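Local coordinates for VP4 CORE protein (Bluetongue virus, PDB 2JHP), which serves as the RNA-capping enzyme of the bluetongue virus core, carrying bound S-adenosyl-L-homocysteine and guanine in its ligand pockets, at residues A[306-311]-A[333-338]; A[465-470]-A[563-568]. All coordinates share one frame; numbering follows the deposited sequence.

Interaction 1 of 2, residues A[306-311]-A[333-338]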
loop_
_atom_site.group_PDB
_atom_site.type_symbol
_atom_site.label_atom_id
_atom_site.label_comp_id
_atom_site.label_asym_id
_atom_site.label_seq_id
_atom_site.Cartn_x
_atom_site.Cartn_y
_atom_site.Cartn_z
ATOM N N LYS A 306 -5.106 28.329 15.740
ATOM C CA LYS A 306 -3.802 28.825 16.171
ATOM C C LYS A 306 -3.696 28.754 17.693
ATOM O O LYS A 306 -4.639 29.105 18.402
ATOM C CB LYS A 306 -3.633 30.268 15.707
ATOM C CG LYS A 306 -2.205 30.751 15.611
ATOM C CD LYS A 306 -2.164 32.280 15.559
ATOM C CE LYS A 306 -1.077 32.789 14.627
ATOM N NZ LYS A 306 0.182 32.023 14.786
ATOM N N HIS A 307 -2.557 28.292 18.195
ATOM C CA HIS A 307 -2.411 28.097 19.627
ATOM C C HIS A 307 -1.051 28.528 20.160
ATOM O O HIS A 307 -0.155 27.699 20.319
ATOM C CB HIS A 307 -2.662 26.631 19.985
ATOM C CG HIS A 307 -2.934 26.404 21.437
ATOM N ND1 HIS A 307 -1.938 26.098 22.339
ATOM C CD2 HIS A 307 -4.088 26.441 22.146
ATOM C CE1 HIS A 307 -2.469 25.952 23.541
ATOM N NE2 HIS A 307 -3.770 26.160 23.452
ATOM N N ARG A 308 -0.891 29.817 20.442
ATOM C CA ARG A 308 0.347 30.289 21.084
ATOM C C ARG A 308 0.276 30.084 22.594
ATOM O O ARG A 308 -0.714 30.437 23.226
ATOM C CB ARG A 308 0.716 31.750 20.715
ATOM C CG ARG A 308 -0.452 32.726 20.523
ATOM C CD ARG A 308 -0.963 32.791 19.063
ATOM N NE ARG A 308 -0.603 34.040 18.401
ATOM C CZ ARG A 308 -1.436 35.059 18.215
ATOM N NH1 ARG A 308 -2.696 34.998 18.641
ATOM N NH2 ARG A 308 -0.997 36.150 17.606
ATOM N N ILE A 309 1.323 29.474 23.148
ATOM C CA ILE A 309 1.452 29.275 24.593
ATOM C C ILE A 309 1.891 30.571 25.276
ATOM O O ILE A 309 2.916 31.150 24.904
ATOM C CB ILE A 309 2.484 28.187 24.935
ATOM C CG1 ILE A 309 2.435 27.071 23.896
ATOM C CG2 ILE A 309 2.254 27.662 26.362
ATOM C CD1 ILE A 309 3.750 26.349 23.680
ATOM N N PRO A 310 1.109 31.028 26.271
ATOM C CA PRO A 310 1.402 32.235 27.065
ATOM C C PRO A 310 2.701 32.131 27.878
ATOM O O PRO A 310 3.182 31.025 28.142
ATOM C CB PRO A 310 0.191 32.343 27.997
ATOM C CG PRO A 310 -0.384 30.953 28.052
ATOM C CD PRO A 310 -0.161 30.393 26.680
ATOM N N ASN A 311 3.259 33.272 28.265
ATOM C CA ASN A 311 4.512 33.296 29.014
ATOM C C ASN A 311 4.274 33.468 30.505
ATOM O O ASN A 311 4.978 32.887 31.332
ATOM C CB ASN A 311 5.419 34.420 28.507
ATOM C CG ASN A 311 5.745 34.292 27.028
ATOM O OD1 ASN A 311 5.384 33.303 26.370
ATOM N ND2 ASN A 311 6.439 35.302 26.497
ATOM N N MET A 333 9.876 28.329 18.262
ATOM C CA MET A 333 8.486 28.694 18.009
ATOM C C MET A 333 7.534 28.015 19.008
ATOM O O MET A 333 7.171 26.844 18.850
ATOM C CB MET A 333 8.129 28.339 16.551
ATOM C CG MET A 333 6.656 28.438 16.143
ATOM S SD MET A 333 5.949 30.094 16.120
ATOM C CE MET A 333 7.237 31.083 15.344
ATOM N N TYR A 334 7.131 28.758 20.037
ATOM C CA TYR A 334 6.245 28.208 21.072
ATOM C C TYR A 334 4.779 28.365 20.739
ATOM O O TYR A 334 4.027 29.070 21.415
ATOM C CB TYR A 334 6.573 28.774 22.446
ATOM C CG TYR A 334 7.814 28.154 23.014
ATOM C CD1 TYR A 334 9.033 28.821 22.950
ATOM C CD2 TYR A 334 7.774 26.886 23.589
ATOM C CE1 TYR A 334 10.183 28.254 23.459
ATOM C CE2 TYR A 334 8.914 26.302 24.096
ATOM C CZ TYR A 334 10.117 26.995 24.036
ATOM O OH TYR A 334 11.255 26.432 24.548
ATOM N N GLU A 335 4.396 27.663 19.688
ATOM C CA GLU A 335 3.056 27.699 19.136
ATOM C C GLU A 335 2.693 26.289 18.690
ATOM O O GLU A 335 3.502 25.585 18.073
ATOM C CB GLU A 335 3.034 28.658 17.954
ATOM C CG GLU A 335 1.699 28.871 17.316
ATOM C CD GLU A 335 1.785 29.878 16.189
ATOM O OE1 GLU A 335 1.957 31.080 16.490
ATOM O OE2 GLU A 335 1.686 29.470 15.006
ATOM N N LEU A 336 1.484 25.875 19.038
ATOM C CA LEU A 336 0.969 24.576 18.633
ATOM C C LEU A 336 -0.249 24.801 17.767
ATOM O O LEU A 336 -0.573 25.944 17.435
ATOM C CB LEU A 336 0.588 23.741 19.857
ATOM C CG LEU A 336 1.657 23.557 20.937
ATOM C CD1 LEU A 336 1.008 22.988 22.162
ATOM C CD2 LEU A 336 2.815 22.672 20.488
ATOM N N ARG A 337 -0.914 23.711 17.398
ATOM C CA ARG A 337 -2.197 23.786 16.709
ATOM C C ARG A 337 -3.258 23.075 17.524
ATOM O O ARG A 337 -3.007 22.033 18.133
ATOM C CB ARG A 337 -2.111 23.201 15.298
ATOM C CG ARG A 337 -1.308 24.042 14.320
ATOM C CD ARG A 337 -1.962 25.386 14.076
ATOM N NE ARG A 337 -1.026 26.338 13.488
ATOM C CZ ARG A 337 -1.314 27.606 13.201
ATOM N NH1 ARG A 337 -2.532 28.091 13.417
ATOM N NH2 ARG A 337 -0.384 28.391 12.678
ATOM N N ASN A 338 -4.438 23.673 17.554
ATOM C CA ASN A 338 -5.543 23.145 18.321
ATOM C C ASN A 338 -6.507 22.487 17.374
ATOM O O ASN A 338 -7.194 23.167 16.615
ATOM C CB ASN A 338 -6.241 24.270 19.086
ATOM C CG ASN A 338 -7.313 23.764 20.035
ATOM O OD1 ASN A 338 -7.951 24.553 20.718
ATOM N ND2 ASN A 338 -7.519 22.455 20.078
#

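Interaction 2 of 2, residues A[465-470]-A[563-568]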
loop_
_atom_site.group_PDB
_atom_site.type_symbol
_atom_site.label_atom_id
_atom_site.label_comp_id
_atom_site.label_asym_id
_atom_site.label_seq_id
_atom_site.Cartn_x
_atom_site.Cartn_y
_atom_site.Cartn_z
ATOM N N ILE A 465 -12.807 -17.702 -3.984
ATOM C CA ILE A 465 -11.531 -17.109 -3.570
ATOM C C ILE A 465 -10.343 -17.734 -4.283
ATOM O O ILE A 465 -10.024 -18.909 -4.100
ATOM C CB ILE A 465 -11.323 -17.110 -2.032
ATOM C CG1 ILE A 465 -12.496 -16.434 -1.313
ATOM C CG2 ILE A 465 -10.012 -16.390 -1.662
ATOM C CD1 ILE A 465 -12.573 -14.930 -1.508
ATOM N N ARG A 466 -9.715 -16.905 -5.104
ATOM C CA ARG A 466 -8.533 -17.230 -5.867
ATOM C C ARG A 466 -7.288 -16.963 -4.992
ATOM O O ARG A 466 -7.142 -15.888 -4.415
ATOM C CB ARG A 466 -8.532 -16.336 -7.107
ATOM C CG ARG A 466 -8.247 -17.008 -8.446
ATOM C CD ARG A 466 -9.449 -17.779 -8.990
ATOM N NE ARG A 466 -9.610 -19.024 -8.240
ATOM C CZ ARG A 466 -10.667 -19.309 -7.489
ATOM N NH1 ARG A 466 -10.716 -20.454 -6.831
ATOM N NH2 ARG A 466 -11.678 -18.459 -7.398
ATOM N N ILE A 467 -6.411 -17.953 -4.869
ATOM C CA ILE A 467 -5.239 -17.825 -4.004
ATOM C C ILE A 467 -3.945 -18.050 -4.779
ATOM O O ILE A 467 -3.702 -19.130 -5.311
ATOM C CB ILE A 467 -5.337 -18.740 -2.730
ATOM C CG1 ILE A 467 -4.219 -18.422 -1.725
ATOM C CG2 ILE A 467 -5.312 -20.208 -3.082
ATOM C CD1 ILE A 467 -4.455 -17.137 -0.951
ATOM N N LEU A 468 -3.126 -17.005 -4.852
ATOM C CA LEU A 468 -1.920 -17.026 -5.677
ATOM C C LEU A 468 -0.781 -16.299 -5.004
ATOM O O LEU A 468 -0.993 -15.518 -4.080
ATOM C CB LEU A 468 -2.186 -16.350 -7.021
ATOM C CG LEU A 468 -3.346 -16.771 -7.912
ATOM C CD1 LEU A 468 -3.521 -15.684 -8.927
ATOM C CD2 LEU A 468 -3.088 -18.112 -8.610
ATOM N N ASP A 469 0.433 -16.550 -5.477
ATOM C CA ASP A 469 1.583 -15.790 -5.036
ATOM C C ASP A 469 1.517 -14.442 -5.728
ATOM O O ASP A 469 0.827 -14.305 -6.736
ATOM C CB ASP A 469 2.902 -16.518 -5.320
ATOM C CG ASP A 469 3.197 -16.665 -6.800
ATOM O OD1 ASP A 469 3.196 -15.643 -7.519
ATOM O OD2 ASP A 469 3.462 -17.808 -7.251
ATOM N N GLY A 470 2.229 -13.456 -5.183
ATOM C CA GLY A 470 2.184 -12.084 -5.674
ATOM C C GLY A 470 2.380 -11.919 -7.169
ATOM O O GLY A 470 1.666 -11.143 -7.813
ATOM N N ALA A 563 7.613 -24.127 -1.336
ATOM C CA ALA A 563 8.217 -23.169 -2.236
ATOM C C ALA A 563 7.215 -22.442 -3.145
ATOM O O ALA A 563 7.553 -21.413 -3.732
ATOM C CB ALA A 563 9.288 -23.858 -3.066
ATOM N N TYR A 564 5.992 -22.969 -3.266
ATOM C CA TYR A 564 4.983 -22.396 -4.188
ATOM C C TYR A 564 3.660 -22.013 -3.544
ATOM O O TYR A 564 3.237 -22.611 -2.549
ATOM C CB TYR A 564 4.719 -23.326 -5.387
ATOM C CG TYR A 564 5.999 -23.810 -6.025
ATOM C CD1 TYR A 564 6.514 -25.075 -5.725
ATOM C CD2 TYR A 564 6.736 -22.979 -6.882
ATOM C CE1 TYR A 564 7.699 -25.505 -6.277
ATOM C CE2 TYR A 564 7.939 -23.431 -7.450
ATOM C CZ TYR A 564 8.398 -24.682 -7.136
ATOM O OH TYR A 564 9.566 -25.094 -7.698
ATOM N N VAL A 565 3.028 -20.995 -4.127
ATOM C CA VAL A 565 1.635 -20.653 -3.830
ATOM C C VAL A 565 0.848 -20.554 -5.125
ATOM O O VAL A 565 1.007 -19.599 -5.876
ATOM C CB VAL A 565 1.500 -19.302 -3.079
ATOM C CG1 VAL A 565 0.032 -19.000 -2.803
ATOM C CG2 VAL A 565 2.312 -19.310 -1.785
ATOM N N THR A 566 0.012 -21.548 -5.392
ATOM C CA THR A 566 -0.921 -21.479 -6.521
ATOM C C THR A 566 -2.325 -21.906 -6.084
ATOM O O THR A 566 -2.505 -22.364 -4.954
ATOM C CB THR A 566 -0.431 -22.310 -7.724
ATOM O OG1 THR A 566 -1.159 -21.932 -8.898
ATOM C CG2 THR A 566 -0.594 -23.821 -7.461
ATOM N N ASP A 567 -3.310 -21.758 -6.976
ATOM C CA ASP A 567 -4.724 -21.991 -6.633
ATOM C C ASP A 567 -5.153 -23.439 -6.878
ATOM O O ASP A 567 -5.302 -23.875 -8.021
ATOM C CB ASP A 567 -5.646 -20.985 -7.351
ATOM C CG ASP A 567 -7.084 -21.010 -6.813
ATOM O OD1 ASP A 567 -7.273 -20.876 -5.588
ATOM O OD2 ASP A 567 -8.038 -21.146 -7.609
ATOM N N LEU A 568 -5.355 -24.172 -5.785
ATOM C CA LEU A 568 -5.807 -25.561 -5.839
ATOM C C LEU A 568 -7.130 -25.737 -6.571
ATOM O O LEU A 568 -7.254 -26.600 -7.431
ATOM C CB LEU A 568 -5.903 -26.164 -4.434
ATOM C CG LEU A 568 -4.586 -26.604 -3.784
ATOM C CD1 LEU A 568 -4.877 -27.307 -2.469
ATOM C CD2 LEU A 568 -3.784 -27.521 -4.705
#

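Interaction 1 of 2, residues A[306-311]-A[333-338]
Lys306 and Glu335 meet in a salt bridge, NZ to OE1 at 2.6 Å. Lys306 NZ comes from above the carboxylate plane, 44° out of it, and also lies 3.0 Å from Glu335 OE2. Glu335 CG is anti to its backbone N (chi1 -177°) and the chain stays extended beyond it, while the lysine bends at its last two torsions. Arg337 NH2 attracts Glu335 OE2 by charge alone, the oxygen 3.3 Å away and well out of the guanidinium plane. Arg337 NH1 lies against Lys306 CA and CB. Asp265 pairs with Arg337, whose NE binds Gln326.

The side chain of Lys306 is about 6 Å from a bound S-adenosyl-L-homocysteine. With Asp265, Glu335 and nearby Lys178 it is consistent with the K-D-K-E tetrad of cap 2'-O-methyltransferases. The strands are the fifth and seventh of a Rossmann-like methyltransferase sheet, where the seventh runs antiparallel.

Leu336 N gives His307 O a nearly straight bond of 2.8 Å, and the return bond from His307 N to Leu336 O is weak. Beyond the strand, Ile309 N binds Tyr334 O at 3.2 Å.

Ile309 CD1 touches Tyr334 CB at 3.9 Å and sits at the edge of the ring. On the other sheet face, His307 lies beside Leu336 and Asn338.

Interaction 2 of 2, residues A[465-470]-A[563-568]
This contact belongs to the edge of a mixed seven-stranded sheet with the strand order of Rossmann-like methyltransferases. Strand 466-469 is one of the two outermost strands and pairs with 499-503. Residues 563-567 are loop after helix 551-561, and Leu568 begins helix 568-576. The loop runs past the strand in a roughly antiparallel sense without forming a regular strand.

The main link is a salt bridge between Arg466 and Asp567. Arg466 NE lies 2.7 Å from Asp567 OD2 and Arg466 NH1 lies 2.9 Å from the same oxygen. The grip is side-on, with both nitrogens on one atom. OD2 sits in the guanidinium plane, but the two flat groups are turned 71° apart. The NH1 bond uses the syn lone pair of OD2, whereas NE comes from above the carboxylate plane. Two bends in the arginine chain, at chi2 and chi3, bring its edge to the acid. Arg466 NH2 binds Glu505 O and Arg463 O, which helps fix the rotation of the group.

The second oxygen of Asp567 serves the strand backbone. Ile467 N binds Asp567 OD1 at 3.1 Å, again from above the carboxylate plane, and Ser461 OG is a further partner. Ile467 CG2 lies 3.3 Å from Asp567 OD1.

Further along, Asp469 N makes a weak bond to Val565 O. Val565 points its side chain at the strand, with CG1 3.6 Å from Leu468 C and CB 3.8 Å from Asp469 CB. Leu468 CD2 packs on Asp567 CB at 4.0 Å. Asp469 OD1 takes Gly472 N and OD2 pairs with Arg519.

Both acids are N-caps, Asp469 of helix 470-480 and Asp567 of helix 568-576, at Trp570 N. Asp567 thereby also joins its helix start to the edge strand of the Rossmann-like sheet.

Interaction 1 comes first along the chain and closes before interaction 2 opens. Their centres are about 54 Å apart, their nearest atoms about 41 Å, and they lie on opposite sides of the chain's centre. They share no strand or helix. Each belongs to its own seven-stranded sheet, yet both sheets have the strand order 3-2-1-4-5-7-6. Interaction 1 joins the fifth and seventh strands of one sheet, with the Lys306 side chain about 6 Å from a bound S-adenosyl-L-homocysteine. Interaction 2 joins the sixth strand of the other sheet to a loop from the helical C-terminal part of the chain. Two separate methyltransferase-like folds in one chain fit an RNA-capping assembly line.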